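Local coordinates for uncharacterized protein (Enterococcus faecalis, PDB 3NAT) that is of unknown function but belongs to the DUF3013 family and folds as an alpha-beta half sandwich, at residues G95-R100 with E156-Y161; T11-Q16 with A102-F107; H35-I40 with L72-P77. All coordinates share one frame; numbering follows the deposited sequence.

How the contacts relate
The three contacts lie in a single alpha-beta half sandwich, and residues of each touch residues of the other two. Contact 3 pairs the central strands 36-46 and 65-75 of the four-stranded sheet, contact 2 sets helices 9-20 and 101-125 side by side, and contact 1 is a small separate strand pair. Centres of contacts 2 and 3 lie about 13 Å apart, those of 1 and 2 about 11 Å, those of 1 and 3 about 14 Å. Along the chain, contact 3 is nested within contact 2 and precedes contact 1, while the segments of contacts 1 and 2 alternate. Strand 99-100 runs directly into helix 101-125, so contact 1 ties the chain's C-terminal part to the helical layer.

Contact 1: residues G95-R100 with E156-Y161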
loop_
_atom_site.group_PDB
_atom_site.type_symbol
_atom_site.label_atom_id
_atom_site.label_comp_id
_atom_site.label_asym_id
_atom_site.label_seq_id
_atom_site.Cartn_x
_atom_site.Cartn_y
_atom_site.Cartn_z
ATOM N N GLY A 95 5.623 10.162 -2.437
ATOM C CA GLY A 95 4.972 11.416 -2.739
ATOM C C GLY A 95 5.685 12.053 -3.912
ATOM O O GLY A 95 5.934 11.388 -4.917
ATOM N N LYS A 96 6.055 13.322 -3.783
ATOM C CA LYS A 96 6.598 14.036 -4.931
ATOM C C LYS A 96 7.972 13.532 -5.387
ATOM O O LYS A 96 8.228 13.484 -6.587
ATOM C CB LYS A 96 6.594 15.553 -4.709
ATOM C CG LYS A 96 6.243 16.343 -5.967
ATOM C CD LYS A 96 5.409 17.580 -5.643
ATOM C CE LYS A 96 4.755 18.162 -6.896
ATOM N NZ LYS A 96 3.829 19.294 -6.586
ATOM N N LYS A 97 8.835 13.145 -4.443
ATOM C CA LYS A 97 10.164 12.608 -4.769
ATOM C C LYS A 97 10.123 11.575 -5.892
ATOM O O LYS A 97 11.046 11.497 -6.709
ATOM C CB LYS A 97 10.810 11.947 -3.555
ATOM C CG LYS A 97 11.244 12.877 -2.456
ATOM C CD LYS A 97 12.159 12.148 -1.470
ATOM C CE LYS A 97 13.605 12.077 -1.970
ATOM N NZ LYS A 97 13.712 11.496 -3.334
ATOM N N GLY A 98 9.064 10.768 -5.906
ATOM C CA GLY A 98 8.880 9.755 -6.926
ATOM C C GLY A 98 9.595 8.457 -6.614
ATOM O O GLY A 98 9.527 7.952 -5.499
ATOM N N LEU A 99 10.274 7.911 -7.614
ATOM C CA LEU A 99 11.025 6.680 -7.441
ATOM C C LEU A 99 12.388 6.868 -8.050
ATOM O O LEU A 99 12.534 7.603 -9.021
ATOM C CB LEU A 99 10.337 5.506 -8.145
ATOM C CG LEU A 99 9.069 4.881 -7.558
ATOM C CD1 LEU A 99 8.427 3.946 -8.562
ATOM C CD2 LEU A 99 9.361 4.140 -6.273
ATOM N N ARG A 100 13.385 6.201 -7.491
ATOM C CA ARG A 100 14.678 6.145 -8.137
ATOM C C ARG A 100 14.473 5.588 -9.538
ATOM O O ARG A 100 13.613 4.732 -9.770
ATOM C CB ARG A 100 15.639 5.261 -7.348
ATOM C CG ARG A 100 16.257 5.944 -6.143
ATOM C CD ARG A 100 16.847 4.932 -5.178
ATOM N NE ARG A 100 17.781 4.023 -5.842
ATOM C CZ ARG A 100 17.664 2.694 -5.867
ATOM N NH1 ARG A 100 16.646 2.094 -5.261
ATOM N NH2 ARG A 100 18.575 1.961 -6.498
ATOM N N GLU A 156 22.568 6.913 -9.272
ATOM C CA GLU A 156 21.241 7.167 -8.733
ATOM C C GLU A 156 20.653 8.444 -9.305
ATOM O O GLU A 156 21.337 9.454 -9.430
ATOM C CB GLU A 156 21.275 7.246 -7.208
ATOM C CG GLU A 156 19.918 7.502 -6.573
ATOM C CD GLU A 156 20.003 7.590 -5.066
ATOM O OE1 GLU A 156 21.122 7.462 -4.526
ATOM O OE2 GLU A 156 18.954 7.784 -4.420
ATOM N N GLN A 157 19.378 8.380 -9.662
ATOM C CA GLN A 157 18.667 9.524 -10.188
ATOM C C GLN A 157 17.207 9.290 -9.880
ATOM O O GLN A 157 16.702 8.183 -10.047
ATOM C CB GLN A 157 18.874 9.640 -11.696
ATOM C CG GLN A 157 18.004 10.713 -12.343
ATOM C CD GLN A 157 18.101 10.721 -13.861
ATOM O OE1 GLN A 157 17.317 11.394 -14.541
ATOM N NE2 GLN A 157 19.058 9.967 -14.399
ATOM N N TRP A 158 16.527 10.324 -9.410
ATOM C CA TRP A 158 15.131 10.189 -9.021
ATOM C C TRP A 158 14.233 10.728 -10.092
ATOM O O TRP A 158 14.581 11.664 -10.801
ATOM C CB TRP A 158 14.866 10.924 -7.717
ATOM C CG TRP A 158 15.503 10.258 -6.563
ATOM C CD1 TRP A 158 16.826 10.291 -6.216
ATOM C CD2 TRP A 158 14.853 9.435 -5.600
ATOM N NE1 TRP A 158 17.034 9.537 -5.087
ATOM C CE2 TRP A 158 15.837 9.001 -4.690
ATOM C CE3 TRP A 158 13.533 9.029 -5.413
ATOM C CZ2 TRP A 158 15.539 8.182 -3.611
ATOM C CZ3 TRP A 158 13.239 8.216 -4.344
ATOM C CH2 TRP A 158 14.237 7.802 -3.454
ATOM N N ILE A 159 13.064 10.127 -10.206
ATOM C CA ILE A 159 12.112 10.515 -11.219
ATOM C C ILE A 159 10.810 10.816 -10.524
ATOM O O ILE A 159 10.128 9.919 -10.041
ATOM C CB ILE A 159 11.956 9.420 -12.258
ATOM C CG1 ILE A 159 13.184 9.437 -13.171
ATOM C CG2 ILE A 159 10.679 9.614 -13.053
ATOM C CD1 ILE A 159 13.279 8.240 -14.053
ATOM N N ALA A 160 10.492 12.102 -10.465
ATOM C CA ALA A 160 9.428 12.597 -9.615
ATOM C C ALA A 160 8.050 12.242 -10.126
ATOM O O ALA A 160 7.886 11.728 -11.229
ATOM C CB ALA A 160 9.551 14.081 -9.458
ATOM N N TYR A 161 7.059 12.534 -9.299
ATOM C CA TYR A 161 5.672 12.314 -9.647
ATOM C C TYR A 161 5.107 13.601 -10.235
ATOM O O TYR A 161 5.385 14.693 -9.737
ATOM C CB TYR A 161 4.909 11.907 -8.397
ATOM C CG TYR A 161 3.435 11.668 -8.587
ATOM C CD1 TYR A 161 2.516 12.689 -8.388
ATOM C CD2 TYR A 161 2.953 10.416 -8.929
ATOM C CE1 TYR A 161 1.163 12.474 -8.544
ATOM C CE2 TYR A 161 1.600 10.193 -9.087
ATOM C CZ TYR A 161 0.711 11.226 -8.891
ATOM O OH TYR A 161 -0.635 11.007 -9.047
#
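Glu156 lies beside Arg100, but its side chain is modelled in two conformers, which makes both its contact with Arg100 CD and the weak hydrogen bond it accepts from Trp158 NE1 tentative. At Gln157 the backbone does the touching, its O receiving a CA-H...O contact of 3.4 Å from Arg100 CA, while the amide side chain turns away to lie on Lys101.

Trp158 is clamped between two long side chains, and its broad indole suits that place. With CG anti to the carbonyl carbon (chi1 -70°), the indole reaches across the opposite segment. Lys97, bent at its last two torsions, brings NZ over one face, 3.2 Å from the six-membered ring centroid, a cation-pi contact nearly along the ring normal. Over the opposite face comes Arg100 CG, a CH-pi contact 3.6 Å from the same centroid.

Ile159 is the hydrogen-bonded partner of Leu99 in the two-stranded antiparallel sheet: Ile159 N to Leu99 O is 2.8 Å, and the return bond from Leu99 N to Ile159 O is 3.2 Å. Both branched aliphatic side chains point to the same face, where they pack on Met9 and helix 101-125, the helix for which Arg100 is the N-cap residue. Ala160 comes close to Gly98. That glycine has no CB, which would run into Ile159 O and Ala160 CA, and its phi of 85° is one that glycine adopts easily. Tyr161 N then bonds Lys96 O at 3.1 Å. Its CB rests on Gly95 O, and the ring leads away to lie almost parallel to Tyr93, with OH hydrogen-bonded to Trp30 NE1.

Contact 2: residues T11-Q16 with A102-F107; sequences TYLEEQ and AVLDGF
Tyr12 lays its ring obliquely against the side of Leu104, with CE1 3.7 Å from Leu104 CB. This is a helix-helix contact of the alpha-beta half sandwich: helices 9-20 and 101-125 run in roughly the same direction, their local axes 10.7 Å apart at a crossing angle of -32°. Beside the tyrosine, Leu13 sends CD2 to within 3.8 Å of Leu104 CD1, the two side chains meeting at about a right angle, and the same methyl approaches the Phe107 ring more loosely. Apolar leucine and phenylalanine suit this seam, which is buried between the helices and the sheet: Leu13 touches Phe74 and Ile37, while Phe107 lies on Leu72 and Val39.

The polar end of the tyrosine is buried yet provided for. With CG anti to the backbone N (chi1 -171°), its hydroxyl is carried across to Asp105, whose OD1 sits at the ring edge. The hydrogen bond from Tyr12 OH to Asp105 OD1 is modelled too short for its length to be trusted. Lys101 NZ also bonds that hydroxyl and forms only a long, weak ion pair with Asp105 OD2, near which Glu154 OE2 also lies. A water bridges the helices, accepting from Gln16 NE2 at 2.8 Å and donating to Asp105 OD1 at 2.8 Å.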
loop_
_atom_site.group_PDB
_atom_site.type_symbol
_atom_site.label_atom_id
_atom_site.label_comp_id
_atom_site.label_asym_id
_atom_site.label_seq_id
_atom_site.Cartn_x
_atom_site.Cartn_y
_atom_site.Cartn_z
ATOM N N THR A 11 5.500 10.008 -17.720
ATOM C CA THR A 11 6.109 10.093 -19.023
ATOM C C THR A 11 7.176 9.018 -19.124
ATOM O O THR A 11 7.267 8.307 -20.120
ATOM C CB THR A 11 6.694 11.477 -19.250
ATOM O OG1 THR A 11 8.036 11.535 -18.741
ATOM C CG2 THR A 11 5.832 12.494 -18.535
ATOM N N TYR A 12 7.963 8.880 -18.068
ATOM C CA TYR A 12 9.067 7.943 -18.096
ATOM C C TYR A 12 8.574 6.526 -18.345
ATOM O O TYR A 12 9.146 5.786 -19.145
ATOM C CB TYR A 12 9.862 7.990 -16.803
ATOM C CG TYR A 12 11.118 7.176 -16.913
ATOM C CD1 TYR A 12 11.224 5.941 -16.305
ATOM C CD2 TYR A 12 12.183 7.627 -17.664
ATOM C CE1 TYR A 12 12.374 5.190 -16.420
ATOM C CE2 TYR A 12 13.331 6.887 -17.786
ATOM C CZ TYR A 12 13.421 5.671 -17.165
ATOM O OH TYR A 12 14.568 4.935 -17.292
ATOM N N LEU A 13 7.515 6.147 -17.647
ATOM C CA LEU A 13 6.897 4.850 -17.866
ATOM C C LEU A 13 6.421 4.709 -19.303
ATOM O O LEU A 13 6.839 3.811 -20.023
ATOM C CB LEU A 13 5.720 4.663 -16.922
ATOM C CG LEU A 13 6.110 4.316 -15.493
ATOM C CD1 LEU A 13 4.876 4.234 -14.618
ATOM C CD2 LEU A 13 6.873 3.007 -15.483
ATOM N N GLU A 14 5.539 5.611 -19.708
ATOM C CA GLU A 14 5.002 5.586 -21.052
ATOM C C GLU A 14 6.119 5.392 -22.074
ATOM O O GLU A 14 6.037 4.541 -22.962
ATOM C CB GLU A 14 4.261 6.882 -21.319
ATOM C CG GLU A 14 3.460 6.852 -22.586
ATOM C CD GLU A 14 2.605 8.085 -22.743
ATOM O OE1 GLU A 14 2.253 8.421 -23.894
ATOM O OE2 GLU A 14 2.291 8.721 -21.713
ATOM N N GLU A 15 7.173 6.179 -21.919
ATOM C CA GLU A 15 8.347 6.096 -22.767
ATOM C C GLU A 15 8.960 4.693 -22.752
ATOM O O GLU A 15 9.084 4.042 -23.786
ATOM C CB GLU A 15 9.367 7.135 -22.297
ATOM C CG GLU A 15 10.618 7.261 -23.147
ATOM C CD GLU A 15 11.596 8.288 -22.586
ATOM O OE1 GLU A 15 11.281 8.917 -21.549
ATOM O OE2 GLU A 15 12.681 8.466 -23.181
ATOM N N GLN A 16 9.338 4.224 -21.570
ATOM C CA GLN A 16 10.003 2.932 -21.442
ATOM C C GLN A 16 9.138 1.765 -21.897
ATOM O O GLN A 16 9.634 0.821 -22.507
ATOM C CB GLN A 16 10.458 2.722 -20.005
ATOM C CG GLN A 16 11.432 3.781 -19.559
ATOM C CD GLN A 16 12.504 3.995 -20.587
ATOM O OE1 GLN A 16 12.544 5.032 -21.241
ATOM N NE2 GLN A 16 13.367 3.002 -20.763
ATOM N N ALA A 102 16.330 3.638 -11.130
ATOM C CA ALA A 102 16.711 2.224 -11.146
ATOM C C ALA A 102 15.534 1.315 -10.872
ATOM O O ALA A 102 15.452 0.208 -11.394
ATOM C CB ALA A 102 17.813 1.960 -10.142
ATOM N N VAL A 103 14.630 1.791 -10.032
ATOM C CA VAL A 103 13.423 1.055 -9.709
ATOM C C VAL A 103 12.451 1.073 -10.873
ATOM O O VAL A 103 11.875 0.047 -11.226
ATOM C CB VAL A 103 12.717 1.690 -8.526
ATOM C CG1 VAL A 103 11.372 1.019 -8.289
ATOM C CG2 VAL A 103 13.606 1.619 -7.307
ATOM N N LEU A 104 12.241 2.248 -11.451
ATOM C CA LEU A 104 11.387 2.347 -12.618
ATOM C C LEU A 104 11.925 1.410 -13.681
ATOM O O LEU A 104 11.172 0.737 -14.374
ATOM C CB LEU A 104 11.368 3.772 -13.160
ATOM C CG LEU A 104 10.267 4.733 -12.703
ATOM C CD1 LEU A 104 8.973 3.999 -12.487
ATOM C CD2 LEU A 104 10.663 5.459 -11.444
ATOM N N ASP A 105 13.243 1.367 -13.803
ATOM C CA ASP A 105 13.881 0.572 -14.841
ATOM C C ASP A 105 13.820 -0.915 -14.552
ATOM O O ASP A 105 13.520 -1.704 -15.441
ATOM C CB ASP A 105 15.326 1.008 -15.017
ATOM C CG ASP A 105 15.444 2.303 -15.787
ATOM O OD1 ASP A 105 14.453 2.663 -16.451
ATOM O OD2 ASP A 105 16.518 2.948 -15.738
ATOM N N GLY A 106 14.105 -1.296 -13.312
ATOM C CA GLY A 106 14.032 -2.689 -12.916
ATOM C C GLY A 106 12.619 -3.193 -13.117
ATOM O O GLY A 106 12.370 -4.351 -13.460
ATOM N N PHE A 107 11.674 -2.296 -12.906
ATOM C CA PHE A 107 10.282 -2.627 -13.094
ATOM C C PHE A 107 10.031 -2.999 -14.549
ATOM O O PHE A 107 9.521 -4.075 -14.851
ATOM C CB PHE A 107 9.434 -1.441 -12.689
ATOM C CG PHE A 107 7.996 -1.587 -13.032
ATOM C CD1 PHE A 107 7.125 -2.235 -12.164
ATOM C CD2 PHE A 107 7.499 -1.063 -14.215
ATOM C CE1 PHE A 107 5.778 -2.356 -12.471
ATOM C CE2 PHE A 107 6.149 -1.185 -14.536
ATOM C CZ PHE A 107 5.288 -1.831 -13.661
HETATM O O HOH W 1 13.883 1.180 -18.751
#

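Contact 3: residues H35-I40 with L72-P77; sequences HTIEVI and LLFYNP
Phe74 O accepts two hydrogen bonds from the neighbouring strand, from Ile37 N at 2.9 Å and from Thr36 OG1 at 3.1 Å. The two donors approach from different directions, the amide in the carbonyl plane and the hydroxyl above it. The return bond, Phe74 N to Ile37 O at 2.8 Å, closes an antiparallel hydrogen-bonded pair between the two inner strands of the half sandwich's four-stranded mixed sheet. Val39 and Leu72 form the next, with Val39 N 2.8 Å from Leu72 O. Beyond the strand ends a water takes a 2.8 Å bond from Asn76 ND2 and reaches His35 ND1 weakly.

With CG of Leu73 anti to the backbone N (chi1 -168°), CD1 reaches Thr36 CG2 and Glu38 CB. On the same face Tyr75 packs on Pro77 of the second subunit; a zinc ion and a citrate, the latter probably from the crystallisation liquor, lie about 4 Å from its side chain. On the other face Val39 CG2 comes to the edge of the Phe74 ring, 4.2 Å from CE2, and Phe107 of helix 101-125 meets that ring edge-to-face. The face of Ile37, Val39, Leu72 and Phe74 is wholly apolar and turns to the helices, while that of Thr36, Glu38, Leu73 and Tyr75 is mixed.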
loop_
_atom_site.group_PDB
_atom_site.type_symbol
_atom_site.label_atom_id
_atom_site.label_comp_id
_atom_site.label_asym_id
_atom_site.label_seq_id
_atom_site.Cartn_x
_atom_site.Cartn_y
_atom_site.Cartn_z
ATOM N N HIS A 35 -4.023 9.584 -6.650
ATOM C CA HIS A 35 -2.567 9.682 -6.615
ATOM C C HIS A 35 -1.938 8.354 -6.953
ATOM O O HIS A 35 -1.077 7.853 -6.227
ATOM C CB HIS A 35 -2.104 10.127 -5.237
ATOM C CG HIS A 35 -2.521 11.518 -4.898
ATOM N ND1 HIS A 35 -1.696 12.605 -5.077
ATOM C CD2 HIS A 35 -3.688 12.004 -4.417
ATOM C CE1 HIS A 35 -2.331 13.702 -4.706
ATOM N NE2 HIS A 35 -3.542 13.365 -4.301
ATOM N N THR A 36 -2.361 7.801 -8.079
ATOM C CA THR A 36 -2.056 6.430 -8.404
ATOM C C THR A 36 -1.821 6.281 -9.893
ATOM O O THR A 36 -2.468 6.936 -10.702
ATOM C CB THR A 36 -3.218 5.549 -7.984
ATOM O OG1 THR A 36 -2.768 4.615 -6.999
ATOM C CG2 THR A 36 -3.793 4.819 -9.176
ATOM N N ILE A 37 -0.878 5.424 -10.251
ATOM C CA ILE A 37 -0.585 5.169 -11.653
ATOM C C ILE A 37 -0.602 3.676 -11.886
ATOM O O ILE A 37 0.188 2.949 -11.288
ATOM C CB ILE A 37 0.801 5.681 -12.039
ATOM C CG1 ILE A 37 0.830 7.211 -12.067
ATOM C CG2 ILE A 37 1.204 5.124 -13.381
ATOM C CD1 ILE A 37 2.212 7.792 -12.379
ATOM N N GLU A 38 -1.498 3.217 -12.752
ATOM C CA GLU A 38 -1.667 1.786 -12.957
ATOM C C GLU A 38 -1.218 1.368 -14.342
ATOM O O GLU A 38 -1.566 2.001 -15.332
ATOM C CB GLU A 38 -3.121 1.389 -12.751
ATOM C CG GLU A 38 -3.418 -0.076 -12.995
ATOM C CD GLU A 38 -4.907 -0.409 -12.824
ATOM O OE1 GLU A 38 -5.737 0.534 -12.783
ATOM O OE2 GLU A 38 -5.249 -1.611 -12.734
ATOM N N VAL A 39 -0.437 0.299 -14.400
ATOM C CA VAL A 39 -0.017 -0.273 -15.667
ATOM C C VAL A 39 -0.898 -1.459 -15.993
ATOM O O VAL A 39 -0.844 -2.472 -15.310
ATOM C CB VAL A 39 1.426 -0.765 -15.598
ATOM C CG1 VAL A 39 1.828 -1.418 -16.907
ATOM C CG2 VAL A 39 2.352 0.385 -15.254
ATOM N N ILE A 40 -1.710 -1.330 -17.036
ATOM C CA ILE A 40 -2.579 -2.417 -17.455
ATOM C C ILE A 40 -1.893 -3.289 -18.478
ATOM O O ILE A 40 -1.094 -2.826 -19.284
ATOM C CB ILE A 40 -3.874 -1.929 -18.087
ATOM C CG1 ILE A 40 -4.283 -0.564 -17.523
ATOM C CG2 ILE A 40 -4.958 -3.000 -17.947
ATOM C CD1 ILE A 40 -4.510 -0.549 -16.059
ATOM N N LEU A 72 -0.688 -3.449 -12.514
ATOM C CA LEU A 72 0.370 -3.179 -11.550
ATOM C C LEU A 72 0.278 -1.722 -11.104
ATOM O O LEU A 72 0.264 -0.820 -11.934
ATOM C CB LEU A 72 1.729 -3.458 -12.186
ATOM C CG LEU A 72 1.958 -4.885 -12.693
ATOM C CD1 LEU A 72 1.318 -5.091 -14.049
ATOM C CD2 LEU A 72 3.439 -5.195 -12.766
ATOM N N LEU A 73 0.221 -1.484 -9.798
ATOM C CA LEU A 73 -0.111 -0.146 -9.303
ATOM C C LEU A 73 1.007 0.613 -8.588
ATOM O O LEU A 73 1.728 0.062 -7.764
ATOM C CB LEU A 73 -1.322 -0.224 -8.379
ATOM C CG LEU A 73 -1.970 1.107 -8.018
ATOM C CD1 LEU A 73 -2.719 1.657 -9.222
ATOM C CD2 LEU A 73 -2.913 0.912 -6.849
ATOM N N PHE A 74 1.126 1.897 -8.901
ATOM C CA PHE A 74 2.022 2.782 -8.179
ATOM C C PHE A 74 1.185 3.705 -7.318
ATOM O O PHE A 74 0.247 4.330 -7.815
ATOM C CB PHE A 74 2.818 3.614 -9.160
ATOM C CG PHE A 74 3.840 2.835 -9.917
ATOM C CD1 PHE A 74 5.092 2.605 -9.373
ATOM C CD2 PHE A 74 3.564 2.347 -11.176
ATOM C CE1 PHE A 74 6.050 1.891 -10.070
ATOM C CE2 PHE A 74 4.516 1.635 -11.880
ATOM C CZ PHE A 74 5.763 1.404 -11.325
ATOM N N TYR A 75 1.514 3.803 -6.035
ATOM C CA TYR A 75 0.672 4.570 -5.130
ATOM C C TYR A 75 1.463 5.345 -4.106
ATOM O O TYR A 75 2.573 4.956 -3.733
ATOM C CB TYR A 75 -0.297 3.649 -4.401
ATOM C CG TYR A 75 0.378 2.747 -3.391
ATOM C CD1 TYR A 75 0.253 2.972 -2.025
ATOM C CD2 TYR A 75 1.158 1.684 -3.803
ATOM C CE1 TYR A 75 0.874 2.147 -1.096
ATOM C CE2 TYR A 75 1.788 0.862 -2.885
ATOM C CZ TYR A 75 1.633 1.086 -1.533
ATOM O OH TYR A 75 2.264 0.255 -0.629
ATOM N N ASN A 76 0.875 6.450 -3.659
ATOM C CA ASN A 76 1.409 7.222 -2.548
ATOM C C ASN A 76 0.799 6.707 -1.261
ATOM O O ASN A 76 -0.407 6.799 -1.079
ATOM C CB ASN A 76 1.072 8.697 -2.713
ATOM C CG ASN A 76 1.740 9.565 -1.666
ATOM O OD1 ASN A 76 2.171 9.082 -0.621
ATOM N ND2 ASN A 76 1.835 10.858 -1.945
ATOM N N PRO A 77 1.628 6.140 -0.371
ATOM C CA PRO A 77 1.136 5.571 0.887
ATOM C C PRO A 77 0.579 6.634 1.824
ATOM O O PRO A 77 -0.191 6.309 2.727
ATOM C CB PRO A 77 2.386 4.928 1.490
ATOM C CG PRO A 77 3.272 4.667 0.328
ATOM C CD PRO A 77 3.050 5.834 -0.588
HETATM O O HOH W 2 1.398 11.366 -4.660
#